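Local atomic coordinates of Thiol:disulfide interchange protein DsbL (Escherichia coli, PDB entry 3C7M), a protein that introduces disulfide bonds into other proteins by transferring its own, working with DsbI to form an essential disulfide in the sulfotransferase AssT. Residues Ser44-Asp49 with Ala184-Ile189; Val163-Tyr166 with Tyr172-Tyr175. All blocks are in the same frame, centred on the assembly; numbering follows the deposited sequence.

In the fold
Both contacts belong to the thioredoxin fold of DsbL, and their centres lie about 14 Å apart. Contact 2 is nested along the chain inside the loop that contact 1 closes. It sits on the beta hairpin of strands 165-168 and 172-174, in the central mixed sheet. Contact 1 brings the end of helix 40-46 against helix 182-193, the helix that follows strand 172-174. The two contacts touch through this last helix: Met185 CE packs on Tyr166 CG at 3.5 Å, while Leu188 and Ile189 pack on Ile174. Hairpin and final helix thus share one buried core, and the cis-proline end of the hairpin reaches the redox-active cysteines.

Contact 1 of 2, residues Ser44-Asp49 with Ala184-Ile189; sequences SEKVKD and AMADLI. With CD (cadmium ion), chain E.
Two helices of the thioredoxin fold meet here: the end of helix 40-46, with the turn after it, and the last helix, 182-193. The contact is small and made by side-chain packing. Val47 and Ala186 have the nearest CA atoms, 6.6 Å apart. Val47 is the first residue to leave helical geometry, and its side chain points at the last helix. With CG1 anti to the carbonyl carbon (chi1 -62°), this methyl is carried to Ile189 CG2, 4.0 Å away, and comes equally near the Ala186 carbonyl oxygen. The side chains of Val47 and Ile189 cross at about a right angle, and Val47 CG2 also approaches the same isoleucine methyl. Ile189 CG2 is therefore met by both branches of the valine. Inward from here, Ile189 also packs on Val43 of helix 40-46 and on Leu21 of strand 20-25, and the latter joins the last helix to the sheet.

Lys46 covers the outer side of Ala186. Its chain bends at chi3 and chi4, and CE rests against Ala186 CB at 3.6 Å. The contact is made by the aliphatic part of the lysine. Its NZ lies 6.3 Å from Asp187 OD1, too far for a salt bridge, though the opposite charges may still attract weakly. Arg190, one residue past the helix segment, adds a polar tie by bonding to the Lys46 carbonyl oxygen and forming a salt bridge with Asp49.

Asp187 takes no part in the packing; its carboxylate binds a cadmium ion through both oxygens. Asp183, one turn earlier, binds the same ion. The Asp187 chelate is slightly uneven: OD2 lies 2.3 Å from the cadmium ion and OD1 2.5 Å.

Contact 2 of 2, residues Val163-Tyr166 with Tyr172-Tyr175; sequences VPAY and YLIY
Ala165 and Leu173 meet diagonally across the antiparallel beta hairpin of strands 165-168 and 172-174, part of the thioredoxin-fold sheet. Their side chains lie on the same face of the hairpin. Tyr166 and Ile174 are the directly opposed pair, and their side chains meet on the other face. On the first face, Leu173 CG lies anti to its own backbone N (chi1 172°). This swings CD1 across to the neighbouring strand, 3.7 Å from Ala165 CB. The same methyl lies against the Tyr166 carbonyl oxygen. Helix 154-161 covers this face through Val157 and Ile160.

On the second face, Ile174 points toward the partner strand. Its CD1 approaches Tyr166 CB at 4.2 Å, near the root of the tyrosine and not at its ring. The ring itself leads away from the hairpin toward helix 30-38, where it packs on Tyr35. Its hydroxyl is hydrogen-bonded to Thr40.

The two segments diverge toward Val163 and Pro164, which pack on Cys32 of the redox-active pair. The peptide bond before Pro164 is cis, as in other thioredoxin-fold proteins at this place.

The backbones are joined by one direct bond, from Ile174 N to Tyr166 O, at 2.8 Å. It is nearly straight, with an angle of 163° at the hydrogen. A longer CH contact from Leu173 CA reaches the same oxygen. A water takes the place of the return bond. It lies at the edge of the Tyr166 ring, in its plane. It accepts from Tyr166 N at 2.8 Å and donates to Ile174 O at 2.7 Å.

Contact 1 of 2, residues Ser44-Asp49 with Ala184-Ile189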
loop_
_atom_site.group_PDB
_atom_site.type_symbol
_atom_site.label_atom_id
_atom_site.label_comp_id
_atom_site.label_asym_id
_atom_site.label_seq_id
_atom_site.Cartn_x
_atom_site.Cartn_y
_atom_site.Cartn_z
ATOM N N SER A 44 -5.569 -2.902 10.683
ATOM C CA SER A 44 -4.420 -3.799 10.534
ATOM C C SER A 44 -3.848 -4.202 11.891
ATOM O O SER A 44 -3.440 -5.343 12.086
ATOM C CB SER A 44 -3.339 -3.166 9.659
ATOM O OG SER A 44 -3.861 -2.806 8.395
ATOM N N GLU A 45 -3.840 -3.263 12.835
ATOM C CA GLU A 45 -3.369 -3.522 14.191
ATOM C C GLU A 45 -4.248 -4.579 14.862
ATOM O O GLU A 45 -3.750 -5.472 15.564
ATOM C CB GLU A 45 -3.371 -2.214 14.998
ATOM C CG GLU A 45 -3.128 -2.360 16.503
ATOM C CD GLU A 45 -1.714 -2.786 16.854
ATOM O OE1 GLU A 45 -0.784 -2.543 16.053
ATOM O OE2 GLU A 45 -1.532 -3.361 17.949
ATOM N N LYS A 46 -5.553 -4.482 14.631
ATOM C CA LYS A 46 -6.511 -5.406 15.228
ATOM C C LYS A 46 -6.355 -6.830 14.721
ATOM O O LYS A 46 -6.625 -7.776 15.458
ATOM C CB LYS A 46 -7.946 -4.926 15.016
ATOM C CG LYS A 46 -8.330 -3.749 15.903
ATOM C CD LYS A 46 -9.695 -3.183 15.550
ATOM C CE LYS A 46 -10.833 -4.148 15.866
ATOM N NZ LYS A 46 -10.857 -4.553 17.318
ATOM N N VAL A 47 -5.904 -6.982 13.474
ATOM C CA VAL A 47 -5.798 -8.315 12.862
ATOM C C VAL A 47 -4.356 -8.822 12.685
ATOM O O VAL A 47 -4.138 -9.841 12.027
ATOM C CB VAL A 47 -6.578 -8.403 11.508
ATOM C CG1 VAL A 47 -8.076 -8.151 11.723
ATOM C CG2 VAL A 47 -6.013 -7.421 10.476
ATOM N N LYS A 48 -3.387 -8.132 13.288
ATOM C CA LYS A 48 -1.975 -8.480 13.090
ATOM C C LYS A 48 -1.603 -9.877 13.604
ATOM O O LYS A 48 -0.589 -10.442 13.183
ATOM C CB LYS A 48 -1.047 -7.408 13.673
ATOM C CG LYS A 48 -0.989 -7.365 15.188
ATOM C CD LYS A 48 -0.081 -6.251 15.665
ATOM C CE LYS A 48 0.168 -6.373 17.154
ATOM N NZ LYS A 48 0.808 -5.151 17.710
ATOM N N ASP A 49 -2.424 -10.426 14.500
ATOM C CA ASP A 49 -2.201 -11.782 15.021
ATOM C C ASP A 49 -2.532 -12.877 14.008
ATOM O O ASP A 49 -2.076 -14.015 14.162
ATOM C CB ASP A 49 -3.024 -12.020 16.289
ATOM C CG ASP A 49 -4.512 -11.842 16.049
ATOM O OD1 ASP A 49 -4.931 -10.706 15.739
ATOM O OD2 ASP A 49 -5.264 -12.835 16.149
ATOM N N ALA A 184 -16.279 -3.340 12.044
ATOM C CA ALA A 184 -16.924 -4.177 11.037
ATOM C C ALA A 184 -15.907 -4.688 10.023
ATOM O O ALA A 184 -15.978 -5.838 9.599
ATOM C CB ALA A 184 -18.025 -3.423 10.342
ATOM N N MET A 185 -14.949 -3.838 9.656
ATOM C CA MET A 185 -13.911 -4.255 8.723
ATOM C C MET A 185 -13.019 -5.331 9.334
ATOM O O MET A 185 -12.672 -6.311 8.673
ATOM C CB MET A 185 -13.064 -3.070 8.263
ATOM C CG MET A 185 -12.206 -3.406 7.051
ATOM S SD MET A 185 -11.149 -2.025 6.623
ATOM C CE MET A 185 -10.240 -2.750 5.269
ATOM N N ALA A 186 -12.662 -5.158 10.605
ATOM C CA ALA A 186 -11.847 -6.144 11.296
ATOM C C ALA A 186 -12.614 -7.467 11.429
ATOM O O ALA A 186 -12.041 -8.529 11.196
ATOM C CB ALA A 186 -11.423 -5.627 12.657
ATOM N N ASP A 187 -13.908 -7.388 11.771
ATOM C CA ASP A 187 -14.776 -8.574 11.833
ATOM C C ASP A 187 -14.757 -9.321 10.494
ATOM O O ASP A 187 -14.581 -10.542 10.462
ATOM C CB ASP A 187 -16.229 -8.198 12.169
ATOM C CG ASP A 187 -16.428 -7.782 13.622
ATOM O OD1 ASP A 187 -15.444 -7.624 14.376
ATOM O OD2 ASP A 187 -17.606 -7.588 13.998
ATOM N N LEU A 188 -14.932 -8.570 9.404
ATOM C CA LEU A 188 -14.962 -9.149 8.060
ATOM C C LEU A 188 -13.645 -9.835 7.722
ATOM O O LEU A 188 -13.641 -10.965 7.231
ATOM C CB LEU A 188 -15.294 -8.083 7.013
ATOM C CG LEU A 188 -15.200 -8.482 5.535
ATOM C CD1 LEU A 188 -16.097 -9.672 5.196
ATOM C CD2 LEU A 188 -15.553 -7.292 4.675
ATOM N N ILE A 189 -12.529 -9.157 7.995
ATOM C CA ILE A 189 -11.210 -9.725 7.714
ATOM C C ILE A 189 -11.001 -11.057 8.439
ATOM O O ILE A 189 -10.450 -12.001 7.868
ATOM C CB ILE A 189 -10.062 -8.729 8.031
ATOM C CG1 ILE A 189 -10.047 -7.591 7.010
ATOM C CG2 ILE A 189 -8.704 -9.441 8.041
ATOM C CD1 ILE A 189 -9.278 -6.378 7.491
HETATM CD CD CD E . -17.078 -6.787 16.090
#

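Contact 2 of 2, residues Val163-Tyr166 with Tyr172-Tyr175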
loop_
_atom_site.group_PDB
_atom_site.type_symbol
_atom_site.label_atom_id
_atom_site.label_comp_id
_atom_site.label_asym_id
_atom_site.label_seq_id
_atom_site.Cartn_x
_atom_site.Cartn_y
_atom_site.Cartn_z
ATOM N N VAL A 163 -9.040 1.376 -6.401
ATOM C CA VAL A 163 -8.225 1.389 -5.193
ATOM C C VAL A 163 -8.858 2.336 -4.167
ATOM O O VAL A 163 -9.537 3.294 -4.547
ATOM C CB VAL A 163 -6.740 1.763 -5.480
ATOM C CG1 VAL A 163 -6.027 0.618 -6.189
ATOM C CG2 VAL A 163 -6.635 3.056 -6.290
ATOM N N PRO A 164 -8.654 2.074 -2.866
ATOM C CA PRO A 164 -7.884 0.973 -2.297
ATOM C C PRO A 164 -8.555 -0.378 -2.499
ATOM O O PRO A 164 -9.786 -0.455 -2.623
ATOM C CB PRO A 164 -7.837 1.308 -0.806
ATOM C CG PRO A 164 -9.051 2.149 -0.573
ATOM C CD PRO A 164 -9.228 2.943 -1.823
ATOM N N ALA A 165 -7.738 -1.424 -2.530
ATOM C CA ALA A 165 -8.237 -2.787 -2.647
ATOM C C ALA A 165 -7.615 -3.613 -1.519
ATOM O O ALA A 165 -6.421 -3.949 -1.550
ATOM C CB ALA A 165 -7.902 -3.358 -4.021
ATOM N N TYR A 166 -8.431 -3.913 -0.509
ATOM C CA TYR A 166 -7.993 -4.741 0.613
ATOM C C TYR A 166 -8.312 -6.195 0.321
ATOM O O TYR A 166 -9.475 -6.551 0.107
ATOM C CB TYR A 166 -8.676 -4.320 1.908
ATOM C CG TYR A 166 -8.366 -2.913 2.360
ATOM C CD1 TYR A 166 -9.155 -1.843 1.944
ATOM C CD2 TYR A 166 -7.311 -2.654 3.244
ATOM C CE1 TYR A 166 -8.897 -0.540 2.381
ATOM C CE2 TYR A 166 -7.051 -1.350 3.689
ATOM C CZ TYR A 166 -7.851 -0.303 3.252
ATOM O OH TYR A 166 -7.616 0.996 3.660
ATOM N N TYR A 172 -9.607 -12.978 -1.231
ATOM C CA TYR A 172 -10.876 -12.326 -0.920
ATOM C C TYR A 172 -10.725 -10.821 -0.933
ATOM O O TYR A 172 -10.080 -10.254 -0.057
ATOM C CB TYR A 172 -11.399 -12.811 0.441
ATOM C CG TYR A 172 -11.543 -14.316 0.507
ATOM C CD1 TYR A 172 -12.618 -14.956 -0.115
ATOM C CD2 TYR A 172 -10.603 -15.099 1.173
ATOM C CE1 TYR A 172 -12.753 -16.345 -0.074
ATOM C CE2 TYR A 172 -10.729 -16.496 1.219
ATOM C CZ TYR A 172 -11.810 -17.102 0.592
ATOM O OH TYR A 172 -11.951 -18.476 0.640
ATOM N N LEU A 173 -11.314 -10.188 -1.944
ATOM C CA LEU A 173 -11.251 -8.747 -2.107
ATOM C C LEU A 173 -12.449 -8.075 -1.442
ATOM O O LEU A 173 -13.606 -8.284 -1.832
ATOM C CB LEU A 173 -11.182 -8.378 -3.596
ATOM C CG LEU A 173 -11.294 -6.901 -4.003
ATOM C CD1 LEU A 173 -10.307 -6.016 -3.269
ATOM C CD2 LEU A 173 -11.085 -6.746 -5.501
ATOM N N ILE A 174 -12.175 -7.255 -0.436
ATOM C CA ILE A 174 -13.244 -6.501 0.205
ATOM C C ILE A 174 -13.766 -5.409 -0.733
ATOM O O ILE A 174 -12.991 -4.801 -1.469
ATOM C CB ILE A 174 -12.764 -5.905 1.544
ATOM C CG1 ILE A 174 -12.392 -7.053 2.496
ATOM C CG2 ILE A 174 -13.822 -4.960 2.149
ATOM C CD1 ILE A 174 -11.658 -6.626 3.759
ATOM N N TYR A 175 -15.080 -5.186 -0.742
ATOM C CA TYR A 175 -15.620 -4.034 -1.451
ATOM C C TYR A 175 -15.477 -2.800 -0.566
ATOM O O TYR A 175 -16.147 -2.677 0.469
ATOM C CB TYR A 175 -17.091 -4.247 -1.856
ATOM C CG TYR A 175 -17.261 -5.110 -3.091
ATOM C CD1 TYR A 175 -16.847 -4.653 -4.344
ATOM C CD2 TYR A 175 -17.827 -6.381 -3.010
ATOM C CE1 TYR A 175 -16.991 -5.438 -5.481
ATOM C CE2 TYR A 175 -17.981 -7.175 -4.144
ATOM C CZ TYR A 175 -17.553 -6.699 -5.372
ATOM O OH TYR A 175 -17.703 -7.492 -6.493
HETATM O O HOH W 1 -11.118 -3.048 -0.615
#